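PDB 6OYC: glycosylation Associate Protein 1 from Streptococcus agalactiae serotype V, which probably works with its Gap2 and Gap3 partners in the glycosylation and accessory Sec export of a bacterial surface protein, and resembles GT-B glycosyltransferases in fold. Local coordinates for residues D79-G84 with F153-L158; Q168-P173 with M179-R184. All coordinates share one frame; numbering follows the deposited sequence.

Contact 1: residues D79-G84 with F153-L158; sequences DIQEIG and FLSSIL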
ATOM      1  N   ASP A  79     -10.409  11.726 -17.220  1.00 33.35           N
ATOM      2  CA  ASP A  79     -11.518  12.432 -17.864  1.00 31.42           C
ATOM      3  C   ASP A  79     -11.176  13.904 -18.094  1.00 30.42           C
ATOM      4  O   ASP A  79     -11.240  14.409 -19.218  1.00 30.86           O
ATOM      5  CB  ASP A  79     -12.748  12.282 -16.966  1.00 34.08           C
ATOM      6  CG  ASP A  79     -14.026  12.827 -17.586  1.00 38.31           C
ATOM      7  OD1 ASP A  79     -13.980  13.530 -18.612  1.00 39.86           O
ATOM      8  OD2 ASP A  79     -15.095  12.544 -17.009  1.00 37.63           O
ATOM      9  N   ILE A  80     -10.820  14.609 -17.023  1.00 32.14           N
ATOM     10  CA  ILE A  80     -10.397  16.001 -17.139  1.00 30.52           C
ATOM     11  C   ILE A  80      -9.352  16.160 -18.235  1.00 34.30           C
ATOM     12  O   ILE A  80      -9.487  17.002 -19.130  1.00 33.65           O
ATOM     13  CB  ILE A  80      -9.860  16.499 -15.790  1.00 30.60           C
ATOM     14  CG1 ILE A  80     -10.972  16.451 -14.750  1.00 31.16           C
ATOM     15  CG2 ILE A  80      -9.249  17.894 -15.927  1.00 30.35           C
ATOM     16  CD1 ILE A  80     -10.502  16.849 -13.378  1.00 29.86           C
ATOM     17  N   GLN A  81      -8.291  15.356 -18.178  1.00 32.19           N
ATOM     18  CA  GLN A  81      -7.132  15.587 -19.029  1.00 31.63           C
ATOM     19  C   GLN A  81      -7.313  15.087 -20.457  1.00 33.91           C
ATOM     20  O   GLN A  81      -6.367  15.208 -21.239  1.00 31.45           O
ATOM     21  CB  GLN A  81      -5.890  14.934 -18.412  1.00 28.86           C
ATOM     22  CG  GLN A  81      -5.397  15.614 -17.139  1.00 26.18           C
ATOM     23  CD  GLN A  81      -4.208  14.901 -16.554  1.00 29.28           C
ATOM     24  OE1 GLN A  81      -4.345  14.144 -15.581  1.00 27.19           O
ATOM     25  NE2 GLN A  81      -3.025  15.106 -17.163  1.00 25.52           N
ATOM     26  N   GLU A  82      -8.482  14.528 -20.808  1.00 33.29           N
ATOM     27  CA  GLU A  82      -8.799  14.115 -22.190  1.00 36.44           C
ATOM     28  C   GLU A  82      -7.825  13.054 -22.683  1.00 38.60           C
ATOM     29  O   GLU A  82      -7.354  13.088 -23.827  1.00 35.83           O
ATOM     30  CB  GLU A  82      -8.832  15.308 -23.152  1.00 32.32           C
ATOM     31  CG  GLU A  82      -9.951  16.263 -22.831  1.00 40.07           C
ATOM     32  CD  GLU A  82      -9.938  17.523 -23.682  1.00 43.65           C
ATOM     33  OE1 GLU A  82      -9.183  17.589 -24.681  1.00 40.35           O
ATOM     34  OE2 GLU A  82     -10.685  18.455 -23.325  1.00 40.30           O
ATOM     35  N   ILE A  83      -7.506  12.110 -21.805  1.00 36.01           N
ATOM     36  CA  ILE A  83      -6.509  11.115 -22.155  1.00 36.64           C
ATOM     37  C   ILE A  83      -7.084  10.088 -23.129  1.00 37.42           C
ATOM     38  O   ILE A  83      -6.471   9.786 -24.159  1.00 40.66           O
ATOM     39  CB  ILE A  83      -5.926  10.498 -20.869  1.00 33.14           C
ATOM     40  CG1 ILE A  83      -4.956  11.518 -20.254  1.00 32.25           C
ATOM     41  CG2 ILE A  83      -5.211   9.180 -21.141  1.00 28.13           C
ATOM     42  CD1 ILE A  83      -4.868  11.441 -18.765  1.00 34.79           C
ATOM     43  N   GLY A  84      -8.286   9.575 -22.866  1.00 35.11           N
ATOM     44  CA  GLY A  84      -8.849   8.668 -23.856  1.00 35.29           C
ATOM     45  C   GLY A  84      -8.060   7.372 -23.940  1.00 42.03           C
ATOM     46  O   GLY A  84      -7.427   6.922 -22.982  1.00 46.57           O
ATOM     47  N   PHE A 153       3.193   9.164 -21.623  1.00 30.36           N
ATOM     48  CA  PHE A 153       3.069  10.538 -22.091  1.00 29.16           C
ATOM     49  C   PHE A 153       3.364  11.475 -20.926  1.00 26.58           C
ATOM     50  O   PHE A 153       3.350  11.061 -19.760  1.00 26.20           O
ATOM     51  CB  PHE A 153       1.673  10.810 -22.685  1.00 27.13           C
ATOM     52  CG  PHE A 153       0.548  10.693 -21.690  1.00 26.10           C
ATOM     53  CD1 PHE A 153       0.176  11.781 -20.909  1.00 25.85           C
ATOM     54  CD2 PHE A 153      -0.140   9.496 -21.541  1.00 28.60           C
ATOM     55  CE1 PHE A 153      -0.869  11.679 -19.984  1.00 27.83           C
ATOM     56  CE2 PHE A 153      -1.183   9.382 -20.618  1.00 30.37           C
ATOM     57  CZ  PHE A 153      -1.544  10.485 -19.837  1.00 28.31           C
ATOM     58  N   LEU A 154       3.632  12.750 -21.236  1.00 27.95           N
ATOM     59  CA  LEU A 154       3.810  13.766 -20.187  1.00 26.04           C
ATOM     60  C   LEU A 154       2.446  14.155 -19.624  1.00 25.66           C
ATOM     61  O   LEU A 154       1.646  14.758 -20.330  1.00 26.00           O
ATOM     62  CB  LEU A 154       4.527  15.002 -20.725  1.00 26.56           C
ATOM     63  CG  LEU A 154       4.796  16.127 -19.698  1.00 29.10           C
ATOM     64  CD1 LEU A 154       5.640  15.659 -18.504  1.00 24.18           C
ATOM     65  CD2 LEU A 154       5.465  17.282 -20.381  1.00 23.50           C
ATOM     66  N   SER A 155       2.188  13.822 -18.352  1.00 25.95           N
ATOM     67  CA  SER A 155       0.910  14.078 -17.699  1.00 26.26           C
ATOM     68  C   SER A 155       0.817  15.476 -17.098  1.00 28.84           C
ATOM     69  O   SER A 155      -0.235  16.117 -17.195  1.00 28.72           O
ATOM     70  CB  SER A 155       0.648  13.037 -16.603  1.00 27.07           C
ATOM     71  OG  SER A 155      -0.626  13.243 -15.991  1.00 28.13           O
ATOM     72  N   SER A 156       1.886  15.970 -16.479  1.00 25.36           N
ATOM     73  CA  SER A 156       1.818  17.291 -15.875  1.00 26.06           C
ATOM     74  C   SER A 156       3.228  17.829 -15.630  1.00 28.03           C
ATOM     75  O   SER A 156       4.210  17.084 -15.646  1.00 27.25           O
ATOM     76  CB  SER A 156       0.990  17.253 -14.577  1.00 27.98           C
ATOM     77  OG  SER A 156       1.686  16.632 -13.500  1.00 28.96           O
ATOM     78  N   ILE A 157       3.311  19.147 -15.407  1.00 28.71           N
ATOM     79  CA  ILE A 157       4.554  19.820 -15.021  1.00 26.40           C
ATOM     80  C   ILE A 157       4.284  20.643 -13.778  1.00 28.60           C
ATOM     81  O   ILE A 157       3.352  21.454 -13.759  1.00 28.82           O
ATOM     82  CB  ILE A 157       5.110  20.750 -16.114  1.00 28.51           C
ATOM     83  CG1 ILE A 157       5.322  20.024 -17.430  1.00 29.07           C
ATOM     84  CG2 ILE A 157       6.414  21.369 -15.666  1.00 28.33           C
ATOM     85  CD1 ILE A 157       5.546  20.995 -18.561  1.00 32.08           C
ATOM     86  N   LEU A 158       5.113  20.461 -12.760  1.00 28.57           N
ATOM     87  CA  LEU A 158       5.019  21.215 -11.517  1.00 30.56           C
ATOM     88  C   LEU A 158       6.108  22.285 -11.554  1.00 30.65           C
ATOM     89  O   LEU A 158       7.297  21.958 -11.562  1.00 30.49           O
ATOM     90  CB  LEU A 158       5.180  20.280 -10.312  1.00 30.02           C
ATOM     91  CG  LEU A 158       4.554  20.738  -8.988  1.00 31.58           C
ATOM     92  CD1 LEU A 158       4.501  19.627  -7.930  1.00 28.99           C
ATOM     93  CD2 LEU A 158       5.292  21.970  -8.449  1.00 31.29           C
TER

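Contact 2: residues Q168-P173 with M179-R184; sequences QDYLAP and MREYLR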
ATOM      1  N   GLN A 168       0.856  23.805 -10.973  1.00 29.56           N
ATOM      2  CA  GLN A 168       0.965  22.563 -11.723  1.00 31.17           C
ATOM      3  C   GLN A 168       0.081  22.638 -12.962  1.00 31.63           C
ATOM      4  O   GLN A 168      -1.128  22.883 -12.851  1.00 30.63           O
ATOM      5  CB  GLN A 168       0.555  21.361 -10.858  1.00 27.49           C
ATOM      6  CG  GLN A 168       0.968  20.030 -11.460  1.00 30.28           C
ATOM      7  CD  GLN A 168       1.519  19.059 -10.411  1.00 31.33           C
ATOM      8  OE1 GLN A 168       1.321  19.247  -9.205  1.00 30.03           O
ATOM      9  NE2 GLN A 168       2.206  18.017 -10.875  1.00 27.94           N
ATOM     10  N   ASP A 169       0.679  22.424 -14.132  1.00 27.02           N
ATOM     11  CA  ASP A 169      -0.060  22.374 -15.390  1.00 33.20           C
ATOM     12  C   ASP A 169      -0.361  20.922 -15.746  1.00 31.37           C
ATOM     13  O   ASP A 169       0.565  20.120 -15.900  1.00 29.98           O
ATOM     14  CB  ASP A 169       0.733  23.053 -16.505  1.00 30.44           C
ATOM     15  CG  ASP A 169       0.790  24.552 -16.330  1.00 34.03           C
ATOM     16  OD1 ASP A 169       0.153  25.036 -15.364  1.00 34.50           O
ATOM     17  OD2 ASP A 169       1.452  25.245 -17.143  1.00 30.82           O
ATOM     18  N   TYR A 170      -1.645  20.581 -15.878  1.00 29.82           N
ATOM     19  CA  TYR A 170      -2.040  19.233 -16.255  1.00 28.96           C
ATOM     20  C   TYR A 170      -2.322  19.203 -17.745  1.00 30.77           C
ATOM     21  O   TYR A 170      -3.048  20.059 -18.259  1.00 28.50           O
ATOM     22  CB  TYR A 170      -3.277  18.761 -15.498  1.00 26.41           C
ATOM     23  CG  TYR A 170      -3.163  18.658 -13.995  1.00 29.54           C
ATOM     24  CD1 TYR A 170      -3.163  19.805 -13.196  1.00 30.66           C
ATOM     25  CD2 TYR A 170      -3.121  17.408 -13.364  1.00 29.90           C
ATOM     26  CE1 TYR A 170      -3.097  19.711 -11.804  1.00 32.63           C
ATOM     27  CE2 TYR A 170      -3.046  17.298 -11.966  1.00 28.73           C
ATOM     28  CZ  TYR A 170      -3.040  18.457 -11.197  1.00 30.49           C
ATOM     29  OH  TYR A 170      -2.993  18.374  -9.825  1.00 30.88           O
ATOM     30  N   LEU A 171      -1.776  18.203 -18.426  1.00 32.68           N
ATOM     31  CA  LEU A 171      -1.725  18.178 -19.878  1.00 30.51           C
ATOM     32  C   LEU A 171      -2.548  17.024 -20.427  1.00 30.16           C
ATOM     33  O   LEU A 171      -2.783  16.020 -19.746  1.00 28.71           O
ATOM     34  CB  LEU A 171      -0.273  18.063 -20.376  1.00 27.03           C
ATOM     35  CG  LEU A 171       0.759  19.071 -19.825  1.00 30.12           C
ATOM     36  CD1 LEU A 171       2.143  18.920 -20.456  1.00 23.64           C
ATOM     37  CD2 LEU A 171       0.277  20.500 -20.004  1.00 31.76           C
ATOM     38  N   ALA A 172      -3.003  17.199 -21.676  1.00 31.13           N
ATOM     39  CA  ALA A 172      -3.475  16.101 -22.512  1.00 31.22           C
ATOM     40  C   ALA A 172      -2.284  15.461 -23.229  1.00 30.32           C
ATOM     41  O   ALA A 172      -1.194  16.046 -23.273  1.00 29.10           O
ATOM     42  CB  ALA A 172      -4.500  16.616 -23.526  1.00 29.15           C
ATOM     43  N   PRO A 173      -2.451  14.253 -23.780  1.00 29.78           N
ATOM     44  CA  PRO A 173      -1.311  13.598 -24.463  1.00 30.77           C
ATOM     45  C   PRO A 173      -0.773  14.383 -25.649  1.00 32.52           C
ATOM     46  O   PRO A 173       0.372  14.157 -26.060  1.00 32.04           O
ATOM     47  CB  PRO A 173      -1.882  12.236 -24.896  1.00 29.57           C
ATOM     48  CG  PRO A 173      -3.004  11.971 -23.903  1.00 32.49           C
ATOM     49  CD  PRO A 173      -3.600  13.337 -23.600  1.00 28.86           C
ATOM     50  N   MET A 179      -5.628  22.336 -17.520  1.00 32.24           N
ATOM     51  CA  MET A 179      -5.886  23.195 -16.372  1.00 35.57           C
ATOM     52  C   MET A 179      -4.585  23.439 -15.627  1.00 31.74           C
ATOM     53  O   MET A 179      -3.636  22.654 -15.718  1.00 35.70           O
ATOM     54  CB  MET A 179      -6.935  22.593 -15.431  1.00 33.69           C
ATOM     55  CG  MET A 179      -6.469  21.307 -14.792  1.00 33.04           C
ATOM     56  SD  MET A 179      -7.632  20.552 -13.676  1.00 44.24           S
ATOM     57  CE  MET A 179      -6.744  19.060 -13.259  1.00 35.61           C
ATOM     58  N   ARG A 180      -4.558  24.545 -14.893  1.00 31.19           N
ATOM     59  CA  ARG A 180      -3.456  24.891 -14.007  1.00 32.85           C
ATOM     60  C   ARG A 180      -3.971  24.979 -12.575  1.00 33.93           C
ATOM     61  O   ARG A 180      -4.989  25.632 -12.319  1.00 36.26           O
ATOM     62  CB  ARG A 180      -2.811  26.211 -14.423  1.00 32.16           C
ATOM     63  CG  ARG A 180      -1.932  26.823 -13.346  1.00 36.13           C
ATOM     64  CD  ARG A 180      -1.202  28.052 -13.873  1.00 35.10           C
ATOM     65  NE  ARG A 180      -0.568  27.780 -15.156  1.00 35.79           N
ATOM     66  CZ  ARG A 180       0.206  28.647 -15.796  1.00 40.91           C
ATOM     67  NH1 ARG A 180       0.448  29.835 -15.256  1.00 40.62           N
ATOM     68  NH2 ARG A 180       0.751  28.320 -16.962  1.00 37.69           N
ATOM     69  N   GLU A 181      -3.279  24.308 -11.657  1.00 31.32           N
ATOM     70  CA  GLU A 181      -3.610  24.279 -10.235  1.00 31.25           C
ATOM     71  C   GLU A 181      -2.501  24.990  -9.481  1.00 33.26           C
ATOM     72  O   GLU A 181      -1.350  24.545  -9.519  1.00 33.28           O
ATOM     73  CB  GLU A 181      -3.752  22.839  -9.713  1.00 29.69           C
ATOM     74  CG  GLU A 181      -4.014  22.743  -8.201  1.00 28.43           C
ATOM     75  CD  GLU A 181      -3.846  21.326  -7.619  1.00 30.91           C
ATOM     76  OE1 GLU A 181      -3.285  20.411  -8.278  1.00 30.09           O
ATOM     77  OE2 GLU A 181      -4.293  21.124  -6.481  1.00 27.23           O
ATOM     78  N   TYR A 182      -2.843  26.084  -8.802  1.00 33.68           N
ATOM     79  CA  TYR A 182      -1.865  26.842  -8.037  1.00 32.50           C
ATOM     80  C   TYR A 182      -1.572  26.155  -6.706  1.00 33.73           C
ATOM     81  O   TYR A 182      -2.418  25.445  -6.150  1.00 32.26           O
ATOM     82  CB  TYR A 182      -2.354  28.288  -7.835  1.00 34.00           C
ATOM     83  CG  TYR A 182      -2.157  29.132  -9.090  1.00 33.00           C
ATOM     84  CD1 TYR A 182      -3.059  29.057 -10.146  1.00 35.08           C
ATOM     85  CD2 TYR A 182      -1.043  29.957  -9.233  1.00 33.62           C
ATOM     86  CE1 TYR A 182      -2.882  29.811 -11.310  1.00 37.25           C
ATOM     87  CE2 TYR A 182      -0.845  30.711 -10.388  1.00 36.15           C
ATOM     88  CZ  TYR A 182      -1.773  30.630 -11.423  1.00 40.30           C
ATOM     89  OH  TYR A 182      -1.584  31.364 -12.573  1.00 44.19           O
ATOM     90  N   LEU A 183      -0.346  26.381  -6.191  1.00 32.74           N
ATOM     91  CA  LEU A 183       0.216  25.614  -5.080  1.00 34.79           C
ATOM     92  C   LEU A 183       0.835  26.501  -4.005  1.00 37.68           C
ATOM     93  O   LEU A 183       1.665  26.029  -3.229  1.00 39.93           O
ATOM     94  CB  LEU A 183       1.276  24.625  -5.588  1.00 35.01           C
ATOM     95  CG  LEU A 183       0.838  23.596  -6.639  1.00 37.29           C
ATOM     96  CD1 LEU A 183       2.035  22.778  -7.127  1.00 34.10           C
ATOM     97  CD2 LEU A 183      -0.290  22.685  -6.104  1.00 29.69           C
ATOM     98  N   ARG A 184       0.475  27.775  -3.946  1.00 42.13           N
ATOM     99  CA  ARG A 184       1.070  28.671  -2.965  1.00 40.42           C
ATOM    100  C   ARG A 184       0.208  28.760  -1.718  1.00 41.54           C
ATOM    101  O   ARG A 184      -0.962  28.384  -1.717  1.00 42.98           O
ATOM    102  CB  ARG A 184       1.252  30.060  -3.559  1.00 38.22           C
ATOM    103  CG  ARG A 184       2.308  30.085  -4.633  1.00 43.30           C
ATOM    104  CD  ARG A 184       1.948  31.071  -5.714  1.00 47.57           C
ATOM    105  NE  ARG A 184       3.059  31.328  -6.624  1.00 45.90           N
ATOM    106  CZ  ARG A 184       2.897  31.823  -7.845  1.00 46.04           C
ATOM    107  NH1 ARG A 184       1.674  32.113  -8.279  1.00 46.28           N
ATOM    108  NH2 ARG A 184       3.949  32.025  -8.628  1.00 47.92           N
TER

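Contact 1: residues D79-G84 with F153-L158
Gln81 and Ile83, where the chain leaves helix 76-80, each meet one residue of 153-158: Gln81 meets Ser155, Ile83 meets Phe153. Gln81 and Ile83 both set out from the backbone toward residues 153-158, and Phe153 sets out to meet them. Gln81 spans the gap with an extended chain (chi2 178°), bringing its terminal amide up to the serine. NE2 donates to Ser155 OG over 3.3 Å, a long bond but a straight one, 169° at the hydrogen, with the hydroxyl lying almost in the amide plane. The carbonyl Ser155 O also sits 3.0 Å from Gln81 NE2. The firmer anchors of this polar pair come from neighbours: Leu171 O accepts from Gln81 NE2, and Tyr55 OH bonds to Ser155 OG, so the amide nitrogen and the hydroxyl are held among several polar groups in a buried setting.

Beside this pair, Phe153 and Ile83 meet at about a right angle. The ring advances with its far end, CZ lying 3.6 Å from Ile83 CG1, while the isoleucine's CD1 and CG2 branches also touch that end of the ring. The approach is oblique to the ring. Phe153 has its CG between the backbone N and the carbonyl carbon (chi1 64°), a rotamer that sends the ring toward the turn.

The turn itself is a Schellman motif: Glu82 has positive phi, and its N bonds back to Asp79 O. On the other side, Ser155 and Ser156 both face Leu147 in the adjoining strand 141-148. A helix-terminating Schellman turn thus meets a strand of the large antiparallel sheet at a classic beta bulge.

Contact 2: residues Q168-P173 with M179-R184
The Tyr170 ring carries the Met179 methyl over one face, 3.7 Å from the ring centroid to Met179 CE and only 16° off the ring normal, a CH-pi contact. The sulfur SD stands further off, obliquely, completing a Met-aromatic pair. At the ring's edge, close to its plane, lie Met179 O and Glu181 CB. Beyond the edge the phenol is gripped: Tyr170 OH donates to Glu181 OE1 over 2.6 Å, reaching that oxygen nearly along its C-O bond, with the carboxylate plane turned against the ring. The same OE1 is also bridged to Arg13, which probably favours the charged carboxylate. Met179 CG lies between the backbone N and the carbonyl carbon (chi1 65°), and the extended chain beyond it lays the methyl over the ring.

The second pair of flat groups sits on the sheet's other face. Asp169 and Arg180 run side by side, pointing the same way, and Arg180 grips the carboxylate side-on: NE bonds OD1 at 2.8 Å and NH2 bonds OD2 at 3.2 Å, each oxygen using its syn lone pair. The planes are 17° apart, but both oxygens lie clearly out of the guanidinium plane, so the salt bridge is skewed. Arg177 also bridges to Asp169 OD2.

Backbone bonds between Gln168 and Glu181, and from Tyr170 N to Met179 O, fix the antiparallel register, with Asp169 and Arg180 as the non-hydrogen-bonded pair between them. The two strands, 164-171 and 177-182, form a beta hairpin within the large antiparallel sheet, flanked by strands 154-161 and 190-192; Leu211 and Ile208 of helix 208-223 pack against Met179 and Glu181 on the Tyr170 side.

How the contacts relate
Contacts 1 and 2 lie side by side, their centres about 9 Å apart, and both reach the large antiparallel sheet, in which strands 154-161 and 164-171 are neighbours. Two probable hydrogen bonds join them directly: Gln81 NE2 to Leu171 O at 2.8 Å, and Asp169 N to Ile157 O at 2.9 Å. The second is a rung between adjacent strands. Gln168 NE2 bonds to Ser156 OG, a side-chain tie between the same strands; residues 79-84 touch both strands through Gln81, which meets Ser155 on one and Tyr170 and Leu171 on the other. Tyr55, already bonded to Ser155, also bonds Ser156 OG and meets the Tyr170 ring edge-to-face, bridging the contacts.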